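Local coordinates for protein WbmS, polysaccharide deacetylase involved in O-antigen biosynthesis (PDB 3HFT) that probably removes acetyl groups from a sugar substrate during O-antigen biosynthesis, as a zinc-binding member of the polysaccharide deacetylase family, at residues V91-N96 against V124-L129; T42-W47 against T68-H73; H211-T216 against R237-S242. All coordinates share one frame; numbering follows the deposited sequence. Where two conformers were deposited one is given.

Contact 1 (V91-N96 against V124-L129). With EDO (1,2-ethanediol), chain F.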
loop_
_atom_site.group_PDB
_atom_site.type_symbol
_atom_site.label_atom_id
_atom_site.label_comp_id
_atom_site.label_asym_id
_atom_site.label_seq_id
_atom_site.Cartn_x
_atom_site.Cartn_y
_atom_site.Cartn_z
ATOM N N VAL A 91 -15.944 -7.184 -3.076
ATOM C CA VAL A 91 -15.741 -6.772 -4.478
ATOM C C VAL A 91 -14.279 -6.662 -4.865
ATOM O O VAL A 91 -13.419 -6.374 -4.022
ATOM C CB VAL A 91 -16.517 -5.430 -4.781
ATOM C CG1 VAL A 91 -18.002 -5.702 -4.802
ATOM C CG2 VAL A 91 -16.152 -4.329 -3.762
ATOM N N HIS A 92 -14.032 -6.915 -6.151
ATOM C CA HIS A 92 -12.723 -6.863 -6.766
ATOM C C HIS A 92 -12.769 -5.966 -8.015
ATOM O O HIS A 92 -12.714 -6.439 -9.151
ATOM C CB HIS A 92 -12.277 -8.282 -7.110
ATOM C CG HIS A 92 -10.796 -8.455 -7.244
ATOM N ND1 HIS A 92 -9.912 -8.192 -6.221
ATOM C CD2 HIS A 92 -10.053 -8.947 -8.268
ATOM C CE1 HIS A 92 -8.683 -8.479 -6.622
ATOM N NE2 HIS A 92 -8.743 -8.931 -7.861
ATOM N N PRO A 93 -12.853 -4.649 -7.799
ATOM C CA PRO A 93 -12.936 -3.690 -8.891
ATOM C C PRO A 93 -11.632 -3.664 -9.692
ATOM O O PRO A 93 -10.545 -3.855 -9.118
ATOM C CB PRO A 93 -13.136 -2.353 -8.159
ATOM C CG PRO A 93 -12.483 -2.547 -6.866
ATOM C CD PRO A 93 -12.820 -3.966 -6.488
ATOM N N ASN A 94 -11.756 -3.431 -11.000
ATOM C CA ASN A 94 -10.615 -3.380 -11.895
ATOM C C ASN A 94 -10.375 -2.003 -12.468
ATOM O O ASN A 94 -11.077 -1.568 -13.410
ATOM C CB ASN A 94 -10.821 -4.338 -13.051
ATOM C CG ASN A 94 -9.617 -4.391 -13.970
ATOM O OD1 ASN A 94 -8.500 -3.998 -13.605
ATOM N ND2 ASN A 94 -9.831 -4.919 -15.150
ATOM N N PHE A 95 -9.389 -1.308 -11.898
ATOM C CA PHE A 95 -9.064 0.039 -12.327
ATOM C C PHE A 95 -7.876 0.084 -13.282
ATOM O O PHE A 95 -7.492 1.174 -13.707
ATOM C CB PHE A 95 -8.753 0.935 -11.125
ATOM C CG PHE A 95 -9.838 0.974 -10.065
ATOM C CD1 PHE A 95 -11.108 1.460 -10.353
ATOM C CD2 PHE A 95 -9.554 0.579 -8.754
ATOM C CE1 PHE A 95 -12.101 1.515 -9.366
ATOM C CE2 PHE A 95 -10.534 0.656 -7.760
ATOM C CZ PHE A 95 -11.813 1.115 -8.064
ATOM N N ASN A 96 -7.347 -1.077 -13.669
ATOM C CA ASN A 96 -6.209 -1.141 -14.588
ATOM C C ASN A 96 -6.414 -0.387 -15.891
ATOM O O ASN A 96 -5.508 0.293 -16.353
ATOM C CB ASN A 96 -5.803 -2.599 -14.896
ATOM C CG ASN A 96 -4.934 -3.208 -13.820
ATOM O OD1 ASN A 96 -4.354 -2.494 -12.983
ATOM N ND2 ASN A 96 -4.824 -4.546 -13.833
ATOM N N VAL A 124 -13.252 -4.908 0.370
ATOM C CA VAL A 124 -12.763 -4.721 -0.975
ATOM C C VAL A 124 -11.271 -4.969 -1.104
ATOM O O VAL A 124 -10.485 -4.626 -0.211
ATOM C CB VAL A 124 -13.061 -3.263 -1.487
ATOM C CG1 VAL A 124 -12.450 -2.198 -0.535
ATOM C CG2 VAL A 124 -12.535 -3.058 -2.912
ATOM N N ARG A 125 -10.890 -5.577 -2.224
ATOM C CA ARG A 125 -9.494 -5.652 -2.639
ATOM C C ARG A 125 -9.516 -5.311 -4.108
ATOM O O ARG A 125 -10.379 -5.818 -4.843
ATOM C CB ARG A 125 -8.862 -7.023 -2.440
ATOM C CG ARG A 125 -7.381 -7.029 -2.825
ATOM C CD ARG A 125 -6.826 -8.397 -2.604
ATOM N NE ARG A 125 -6.671 -8.725 -1.198
ATOM C CZ ARG A 125 -6.901 -9.929 -0.674
ATOM N NH1 ARG A 125 -7.413 -10.911 -1.403
ATOM N NH2 ARG A 125 -6.663 -10.137 0.610
ATOM N N SER A 126 -8.614 -4.414 -4.519
ATOM C CA SER A 126 -8.543 -3.979 -5.917
ATOM C C SER A 126 -7.765 -4.957 -6.766
ATOM O O SER A 126 -6.730 -5.465 -6.342
ATOM C CB SER A 126 -7.871 -2.618 -6.036
ATOM O OG SER A 126 -8.602 -1.621 -5.341
ATOM N N HIS A 127 -8.252 -5.214 -7.987
ATOM C CA HIS A 127 -7.496 -6.001 -8.928
ATOM C C HIS A 127 -6.184 -5.269 -9.154
ATOM O O HIS A 127 -6.167 -4.029 -9.275
ATOM C CB HIS A 127 -8.205 -6.201 -10.264
ATOM C CG HIS A 127 -7.427 -7.085 -11.180
ATOM N ND1 HIS A 127 -7.090 -8.376 -10.830
ATOM C CD2 HIS A 127 -6.858 -6.854 -12.389
ATOM C CE1 HIS A 127 -6.385 -8.920 -11.812
ATOM N NE2 HIS A 127 -6.218 -8.012 -12.760
ATOM N N SER A 128 -5.090 -6.027 -9.124
ATOM C CA SER A 128 -3.721 -5.480 -9.239
ATOM C C SER A 128 -3.346 -4.487 -8.128
ATOM O O SER A 128 -2.385 -3.726 -8.265
ATOM C CB SER A 128 -3.475 -4.885 -10.621
ATOM O OG SER A 128 -3.551 -5.954 -11.570
ATOM N N LEU A 129 -4.123 -4.506 -7.046
ATOM C CA LEU A 129 -3.844 -3.699 -5.859
ATOM C C LEU A 129 -3.757 -2.230 -6.199
ATOM O O LEU A 129 -2.947 -1.476 -5.642
ATOM C CB LEU A 129 -2.566 -4.229 -5.170
ATOM C CG LEU A 129 -2.614 -5.707 -4.740
ATOM C CD1 LEU A 129 -1.380 -6.112 -3.919
ATOM C CD2 LEU A 129 -3.892 -6.026 -3.948
HETATM C C1 EDO F . -4.441 -8.734 -7.001
HETATM O O1 EDO F . -4.704 -8.559 -8.410
HETATM C C2 EDO F . -4.554 -10.226 -6.687
HETATM O O2 EDO F . -5.726 -10.826 -7.319
HETATM O O HOH W 1 -8.159 -2.331 -9.591
#
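His92 and His127 both hold CG anti to the backbone N, with chi1 at -157° and -177°. The two rings are thereby turned toward one zinc ion, which His92 binds through NE2 and His127 through ND1. His92 NE2 and His127 ND1 lie 3.4 Å apart as fellow metal ligands, not as a hydrogen-bonded pair. His92 NE2 sits at the edge of the His127 ring, in its plane, while the backbone of His127 passes over one face of the His92 ring. On its other nitrogen, His92 ND1 reaches Arg125 O at 2.8 Å, but the N-H points poorly and the bond is weak. It still gives the ring a second polar contact besides the metal. Asp46 is the third protein ligand of the zinc. An Asp-His-His metal site is a hallmark of the polysaccharide deacetylase family, and here its histidines come from the loops after strands 87-91 and 123-124. The backbones keep these loops together. Arg125 N donates to Val91 O, and His127 N donates to Pro93 O at 2.9 Å. A water adds to this: it donates to Pro93 O and His127 O and accepts from Phe95 N. Asn94 OD1 caps the start of the next helix by accepting from Asn96 N at 3.1 Å, and the same oxygen lies at the edge of the His127 ring. Asn96 ND2 passes close to CD2 of that ring and donates to Ser128 OG at 3.0 Å, with the hydroxyl in its amide plane. Val124 CG2 packs on Pro93 CD at 3.7 Å. An ethanediol molecule takes a bond from Ser128 N to its O1 at 2.7 Å.

Contact 2 (T42-W47 against T68-H73); sequences TFDIDW and TWFATH. With EDO (1,2-ethanediol), chain D.
The first beta-alpha-beta unit of the domain is closed here, and its strand ends lead into the zinc site. Strands 39-44 and 67-71 run parallel, their short segments at 16°, with helix 50-63 between them in the chain. Phe43 N donates to Thr68 O, Phe70 N to Phe43 O at 2.7 Å, and Ile45 N to Phe70 O. Phe43 and Trp69 point to the same side of the sheet, toward helix 50-63. Their rings stack face to face, with the Phe43 centroid 4.4 Å from that of the Trp69 six-membered ring and the planes at 19°. Asp44 and Phe70 share the other side. Asp44 OD1 comes within 3.4 Å of Phe70 CD2 and forms a salt bridge with Arg125. Past the strands, Thr72 points toward residues 42-47. Thr72 OG1 lies between the backbone N and the carbonyl carbon (chi1 44°) and accepts from Trp47 N at 2.9 Å. OG1 also shares a hydrogen bond with His73 ND1, so the hydroxyl is gripped twice. Thr72 CB lies over the face of the Trp47 five-membered ring, 3.7 Å from its centroid, a CH-pi contact. A water joins Trp47 NE1 to Thr72 O. Asp46 points away from residues 68-73. Its OD1 binds the zinc ion with His92 and His127, and Asp46 OD2 accepts from ethanediol O2 at 2.6 Å. Metal ligands carried at the C-terminal ends of parallel strands are typical of the distorted beta/alpha-barrel fold of polysaccharide deacetylases.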
loop_
_atom_site.group_PDB
_atom_site.type_symbol
_atom_site.label_atom_id
_atom_site.label_comp_id
_atom_site.label_asym_id
_atom_site.label_seq_id
_atom_site.Cartn_x
_atom_site.Cartn_y
_atom_site.Cartn_z
ATOM N N THR A 42 -8.799 -15.615 1.754
ATOM C CA THR A 42 -9.443 -14.707 0.829
ATOM C C THR A 42 -9.200 -15.199 -0.602
ATOM O O THR A 42 -8.140 -15.744 -0.915
ATOM C CB THR A 42 -8.982 -13.228 1.017
ATOM O OG1 THR A 42 -7.629 -13.072 0.583
ATOM C CG2 THR A 42 -9.145 -12.759 2.488
ATOM N N PHE A 43 -10.205 -14.994 -1.447
ATOM C CA PHE A 43 -10.183 -15.445 -2.816
ATOM C C PHE A 43 -10.507 -14.321 -3.774
ATOM O O PHE A 43 -11.579 -13.770 -3.735
ATOM C CB PHE A 43 -11.181 -16.595 -2.956
ATOM C CG PHE A 43 -10.809 -17.784 -2.114
ATOM C CD1 PHE A 43 -9.965 -18.758 -2.619
ATOM C CD2 PHE A 43 -11.264 -17.893 -0.816
ATOM C CE1 PHE A 43 -9.557 -19.809 -1.830
ATOM C CE2 PHE A 43 -10.881 -18.940 -0.014
ATOM C CZ PHE A 43 -10.021 -19.895 -0.512
ATOM N N ASP A 44 -9.537 -13.963 -4.600
ATOM C CA ASP A 44 -9.696 -13.004 -5.678
ATOM C C ASP A 44 -10.148 -13.837 -6.907
ATOM O O ASP A 44 -9.374 -14.640 -7.472
ATOM C CB ASP A 44 -8.380 -12.320 -6.001
ATOM C CG ASP A 44 -7.929 -11.348 -4.910
ATOM O OD1 ASP A 44 -8.702 -11.063 -3.976
ATOM O OD2 ASP A 44 -6.784 -10.861 -5.016
ATOM N N ILE A 45 -11.401 -13.679 -7.267
ATOM C CA ILE A 45 -12.032 -14.556 -8.267
ATOM C C ILE A 45 -11.367 -14.401 -9.647
ATOM O O ILE A 45 -11.192 -15.371 -10.356
ATOM C CB ILE A 45 -13.563 -14.382 -8.228
ATOM C CG1 ILE A 45 -14.102 -14.890 -6.863
ATOM C CG2 ILE A 45 -14.265 -15.119 -9.424
ATOM C CD1 ILE A 45 -15.636 -14.700 -6.652
ATOM N N ASP A 46 -10.951 -13.186 -9.989
ATOM C CA ASP A 46 -10.240 -12.887 -11.243
ATOM C C ASP A 46 -10.849 -13.529 -12.488
ATOM O O ASP A 46 -10.148 -14.175 -13.281
ATOM C CB ASP A 46 -8.749 -13.233 -11.130
ATOM C CG ASP A 46 -7.999 -12.209 -10.319
ATOM O OD1 ASP A 46 -8.677 -11.489 -9.558
ATOM O OD2 ASP A 46 -6.758 -12.130 -10.429
ATOM N N TRP A 47 -12.145 -13.333 -12.665
ATOM C CA TRP A 47 -12.836 -13.756 -13.885
ATOM C C TRP A 47 -12.762 -15.249 -14.191
ATOM O O TRP A 47 -12.926 -15.653 -15.333
ATOM C CB TRP A 47 -12.361 -12.926 -15.107
ATOM C CG TRP A 47 -12.552 -11.447 -14.867
ATOM C CD1 TRP A 47 -13.692 -10.732 -15.076
ATOM C CD2 TRP A 47 -11.603 -10.531 -14.297
ATOM N NE1 TRP A 47 -13.509 -9.435 -14.690
ATOM C CE2 TRP A 47 -12.241 -9.276 -14.209
ATOM C CE3 TRP A 47 -10.280 -10.652 -13.842
ATOM C CZ2 TRP A 47 -11.606 -8.141 -13.702
ATOM C CZ3 TRP A 47 -9.645 -9.516 -13.340
ATOM C CH2 TRP A 47 -10.314 -8.283 -13.278
ATOM N N THR A 68 -13.549 -15.301 2.626
ATOM C CA THR A 68 -14.034 -14.067 2.013
ATOM C C THR A 68 -13.693 -14.121 0.523
ATOM O O THR A 68 -12.597 -14.515 0.162
ATOM C CB THR A 68 -13.384 -12.868 2.654
ATOM O OG1 THR A 68 -13.572 -12.946 4.074
ATOM C CG2 THR A 68 -13.983 -11.579 2.104
ATOM N N TRP A 69 -14.632 -13.703 -0.327
ATOM C CA TRP A 69 -14.517 -13.887 -1.790
ATOM C C TRP A 69 -14.668 -12.544 -2.441
ATOM O O TRP A 69 -15.688 -11.870 -2.228
ATOM C CB TRP A 69 -15.640 -14.830 -2.302
ATOM C CG TRP A 69 -15.619 -16.182 -1.621
ATOM C CD1 TRP A 69 -16.048 -16.454 -0.366
ATOM C CD2 TRP A 69 -15.069 -17.406 -2.126
ATOM N NE1 TRP A 69 -15.866 -17.770 -0.070
ATOM C CE2 TRP A 69 -15.253 -18.382 -1.130
ATOM C CE3 TRP A 69 -14.504 -17.786 -3.344
ATOM C CZ2 TRP A 69 -14.822 -19.698 -1.278
ATOM C CZ3 TRP A 69 -14.071 -19.101 -3.500
ATOM C CH2 TRP A 69 -14.256 -20.048 -2.472
ATOM N N PHE A 70 -13.685 -12.139 -3.233
ATOM C CA PHE A 70 -13.764 -10.834 -3.892
ATOM C C PHE A 70 -14.218 -10.996 -5.347
ATOM O O PHE A 70 -13.505 -11.562 -6.165
ATOM C CB PHE A 70 -12.446 -10.085 -3.755
ATOM C CG PHE A 70 -12.114 -9.727 -2.349
ATOM C CD1 PHE A 70 -12.805 -8.710 -1.684
ATOM C CD2 PHE A 70 -11.082 -10.357 -1.685
ATOM C CE1 PHE A 70 -12.475 -8.385 -0.407
ATOM C CE2 PHE A 70 -10.764 -10.004 -0.400
ATOM C CZ PHE A 70 -11.473 -9.033 0.241
ATOM N N ALA A 71 -15.434 -10.516 -5.636
ATOM C CA ALA A 71 -16.077 -10.771 -6.938
ATOM C C ALA A 71 -15.632 -9.811 -8.029
ATOM O O ALA A 71 -15.529 -8.584 -7.815
ATOM C CB ALA A 71 -17.620 -10.703 -6.793
ATOM N N THR A 72 -15.383 -10.373 -9.204
ATOM C CA THR A 72 -14.974 -9.615 -10.373
ATOM C C THR A 72 -16.107 -9.397 -11.362
ATOM O O THR A 72 -16.114 -8.429 -12.105
ATOM C CB THR A 72 -13.824 -10.331 -11.128
ATOM O OG1 THR A 72 -14.092 -11.744 -11.227
ATOM C CG2 THR A 72 -12.485 -10.113 -10.424
ATOM N N HIS A 73 -17.059 -10.310 -11.370
ATOM C CA HIS A 73 -18.047 -10.337 -12.437
ATOM C C HIS A 73 -19.296 -11.051 -11.980
ATOM O O HIS A 73 -19.321 -11.686 -10.929
ATOM C CB HIS A 73 -17.429 -11.030 -13.635
ATOM C CG HIS A 73 -17.169 -12.479 -13.409
ATOM N ND1 HIS A 73 -16.031 -12.941 -12.773
ATOM C CD2 HIS A 73 -17.908 -13.575 -13.707
ATOM C CE1 HIS A 73 -16.077 -14.261 -12.717
ATOM N NE2 HIS A 73 -17.216 -14.668 -13.246
HETATM C C1 EDO D . -2.956 -14.391 -12.084
HETATM O O1 EDO D . -1.876 -14.972 -11.348
HETATM C C2 EDO D . -4.291 -14.806 -11.457
HETATM O O2 EDO D . -5.326 -13.859 -11.776
HETATM O O HOH W 2 -15.986 -7.617 -15.049
#

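Contact 3 (H211-T216 against R237-S242). With EDO (1,2-ethanediol), chain D.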
loop_
_atom_site.group_PDB
_atom_site.type_symbol
_atom_site.label_atom_id
_atom_site.label_comp_id
_atom_site.label_asym_id
_atom_site.label_seq_id
_atom_site.Cartn_x
_atom_site.Cartn_y
_atom_site.Cartn_z
ATOM N N HIS A 211 -5.534 -20.800 -9.874
ATOM C CA HIS A 211 -4.321 -21.476 -9.375
ATOM C C HIS A 211 -4.651 -22.643 -8.483
ATOM O O HIS A 211 -3.929 -23.640 -8.454
ATOM C CB HIS A 211 -3.371 -20.496 -8.693
ATOM C CG HIS A 211 -2.862 -19.438 -9.610
ATOM N ND1 HIS A 211 -2.355 -19.730 -10.852
ATOM C CD2 HIS A 211 -2.826 -18.093 -9.492
ATOM C CE1 HIS A 211 -2.000 -18.609 -11.452
ATOM N NE2 HIS A 211 -2.268 -17.600 -10.642
ATOM N N VAL A 212 -5.751 -22.548 -7.746
ATOM C CA VAL A 212 -6.196 -23.702 -6.935
ATOM C C VAL A 212 -6.592 -24.832 -7.897
ATOM O O VAL A 212 -6.248 -25.979 -7.696
ATOM C CB VAL A 212 -7.357 -23.305 -5.970
ATOM C CG1 VAL A 212 -7.921 -24.521 -5.206
ATOM C CG2 VAL A 212 -6.858 -22.203 -4.975
ATOM N N TYR A 213 -7.319 -24.510 -8.953
ATOM C CA TYR A 213 -7.717 -25.523 -9.925
ATOM C C TYR A 213 -6.533 -26.234 -10.586
ATOM O O TYR A 213 -6.545 -27.449 -10.731
ATOM C CB TYR A 213 -8.614 -24.912 -11.006
ATOM C CG TYR A 213 -9.346 -25.965 -11.794
ATOM C CD1 TYR A 213 -10.578 -26.471 -11.354
ATOM C CD2 TYR A 213 -8.800 -26.503 -12.947
ATOM C CE1 TYR A 213 -11.248 -27.440 -12.057
ATOM C CE2 TYR A 213 -9.459 -27.506 -13.629
ATOM C CZ TYR A 213 -10.683 -27.956 -13.178
ATOM O OH TYR A 213 -11.351 -28.917 -13.877
HETATM N N MSE A 214 -5.529 -25.480 -11.006
HETATM C CA MSE A 214 -4.366 -26.062 -11.706
HETATM C C MSE A 214 -3.240 -26.456 -10.762
HETATM O O MSE A 214 -2.234 -26.992 -11.216
HETATM C CB MSE A 214 -3.776 -25.071 -12.723
HETATM C CG MSE A 214 -4.808 -24.535 -13.745
HETATM SE SE MSE A 214 -3.896 -23.463 -15.100
HETATM C CE MSE A 214 -3.359 -24.611 -15.778
ATOM N N ASN A 215 -3.393 -26.168 -9.472
ATOM C CA ASN A 215 -2.349 -26.461 -8.477
ATOM C C ASN A 215 -1.045 -25.823 -8.897
ATOM O O ASN A 215 0.036 -26.408 -8.794
ATOM C CB ASN A 215 -2.182 -27.956 -8.240
ATOM C CG ASN A 215 -1.225 -28.277 -7.082
ATOM O OD1 ASN A 215 -1.156 -27.546 -6.086
ATOM N ND2 ASN A 215 -0.495 -29.378 -7.214
ATOM N N THR A 216 -1.156 -24.568 -9.301
ATOM C CA THR A 216 -0.022 -23.830 -9.843
ATOM C C THR A 216 1.180 -23.760 -8.896
ATOM O O THR A 216 1.066 -23.326 -7.748
ATOM C CB THR A 216 -0.408 -22.381 -10.172
ATOM O OG1 THR A 216 -1.524 -22.393 -11.056
ATOM C CG2 THR A 216 0.768 -21.606 -10.784
ATOM N N ARG A 237 -6.298 -31.536 -17.304
ATOM C CA ARG A 237 -5.076 -32.213 -17.773
ATOM C C ARG A 237 -3.816 -31.389 -17.418
ATOM O O ARG A 237 -2.730 -31.923 -17.333
ATOM C CB ARG A 237 -5.124 -32.456 -19.272
ATOM C CG ARG A 237 -6.222 -33.429 -19.720
ATOM C CD ARG A 237 -6.140 -33.720 -21.146
ATOM N NE ARG A 237 -4.883 -34.382 -21.488
ATOM C CZ ARG A 237 -4.404 -34.443 -22.724
ATOM N NH1 ARG A 237 -5.103 -33.975 -23.747
ATOM N NH2 ARG A 237 -3.237 -35.002 -22.962
ATOM N N TRP A 238 -3.989 -30.097 -17.216
ATOM C CA TRP A 238 -2.893 -29.208 -16.835
ATOM C C TRP A 238 -2.661 -29.092 -15.330
ATOM O O TRP A 238 -1.751 -28.376 -14.910
ATOM C CB TRP A 238 -3.138 -27.814 -17.384
ATOM C CG TRP A 238 -3.050 -27.743 -18.842
ATOM C CD1 TRP A 238 -4.015 -28.037 -19.739
ATOM C CD2 TRP A 238 -1.929 -27.294 -19.576
ATOM N NE1 TRP A 238 -3.564 -27.791 -21.007
ATOM C CE2 TRP A 238 -2.274 -27.336 -20.931
ATOM C CE3 TRP A 238 -0.655 -26.840 -19.209
ATOM C CZ2 TRP A 238 -1.390 -26.965 -21.925
ATOM C CZ3 TRP A 238 0.217 -26.478 -20.181
ATOM C CH2 TRP A 238 -0.147 -26.514 -21.516
ATOM N N ARG A 239 -3.427 -29.813 -14.522
ATOM C CA ARG A 239 -3.200 -29.757 -13.062
ATOM C C ARG A 239 -1.847 -30.367 -12.661
ATOM O O ARG A 239 -1.537 -31.519 -12.986
ATOM C CB ARG A 239 -4.314 -30.483 -12.296
ATOM C CG ARG A 239 -4.188 -30.368 -10.775
ATOM C CD ARG A 239 -5.393 -30.976 -10.074
ATOM N NE ARG A 239 -6.545 -30.097 -10.230
ATOM C CZ ARG A 239 -7.791 -30.392 -9.891
ATOM N NH1 ARG A 239 -8.103 -31.559 -9.370
ATOM N NH2 ARG A 239 -8.751 -29.517 -10.114
ATOM N N ASN A 240 -1.043 -29.578 -11.973
ATOM C CA ASN A 240 0.247 -30.000 -11.439
ATOM C C ASN A 240 0.047 -31.122 -10.468
ATOM O O ASN A 240 -0.806 -31.029 -9.615
ATOM C CB ASN A 240 0.893 -28.799 -10.750
ATOM C CG ASN A 240 2.123 -29.132 -9.947
ATOM O OD1 ASN A 240 2.863 -30.083 -10.253
ATOM N ND2 ASN A 240 2.375 -28.307 -8.928
ATOM N N THR A 241 0.811 -32.199 -10.611
ATOM C CA THR A 241 0.702 -33.345 -9.711
ATOM C C THR A 241 1.720 -33.290 -8.557
ATOM O O THR A 241 1.657 -34.096 -7.634
ATOM C CB THR A 241 0.759 -34.708 -10.473
ATOM O OG1 THR A 241 1.930 -34.754 -11.282
ATOM C CG2 THR A 241 -0.469 -34.883 -11.347
ATOM N N SER A 242 2.656 -32.349 -8.607
ATOM C CA SER A 242 3.579 -32.128 -7.485
ATOM C C SER A 242 2.924 -31.167 -6.492
ATOM O O SER A 242 1.698 -31.027 -6.466
ATOM C CB SER A 242 4.901 -31.548 -7.992
ATOM O OG SER A 242 4.738 -30.208 -8.427
HETATM C C1 EDO D . -2.956 -14.391 -12.084
HETATM O O1 EDO D . -1.876 -14.972 -11.348
HETATM C C2 EDO D . -4.291 -14.806 -11.457
HETATM O O2 EDO D . -5.326 -13.859 -11.776
#
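Trp238 meets the end of helix 209-214 first: its CB packs against CE of selenomethionine Met214 at 3.6 Å. Next, Arg239 bends at chi3 (-74°) and brings its guanidinium edge to Tyr213 O. Arg239 NE donates to Tyr213 O at 2.7 Å, and NH2 adds a weak bond to the same oxygen. NH2 also lies over the centre of the Tyr213 ring, with the guanidinium plane steeply inclined to it, in a cation-pi contact. Asn240 N then donates to Met214 O at 2.9 Å. Asn240 ND2 donates to Asn215 O at 3.0 Å and also to Ala243 O. Asn240 OD1 accepts from Ser242 N, forming an Asx turn. At Ser242 the backbone O takes a bond from Asn215 ND2 at 2.8 Å; the same nitrogen donates to Asn240 O, with both acceptors in its amide plane. Asn215 is the C' residue of the Schellman motif that ends the helix. The carbonyls of Tyr213, Met214 and Asn215, around the helix end, all find donors in 237-242. The positive charge of Arg239 at the C-terminal end of the helix would probably suit its dipole, though Arg246 brings a second positive charge close.

Along the chain the three contacts come in series: contact 2, contact 1, then contact 3. Contacts 1 and 2 have centres 9 Å apart and touch. Strands 39-44, 67-71 and 87-91 are neighbours in the parallel sheet, while 123-124 belongs to the smaller mixed sheet. Together the two contacts supply all three protein ligands of the zinc ion, the probable site of deacetylation, and are tied by the Asp44-Arg125 salt bridge. Contact 3 is packing outside this site, its centre 19 Å from contact 2 and 25 Å from contact 1. It fastens the end of helix 209-214, which follows strand 203-207, to a later loop. One ethanediol molecule bonds to both Asp46 and His211, bridging contacts 2 and 3.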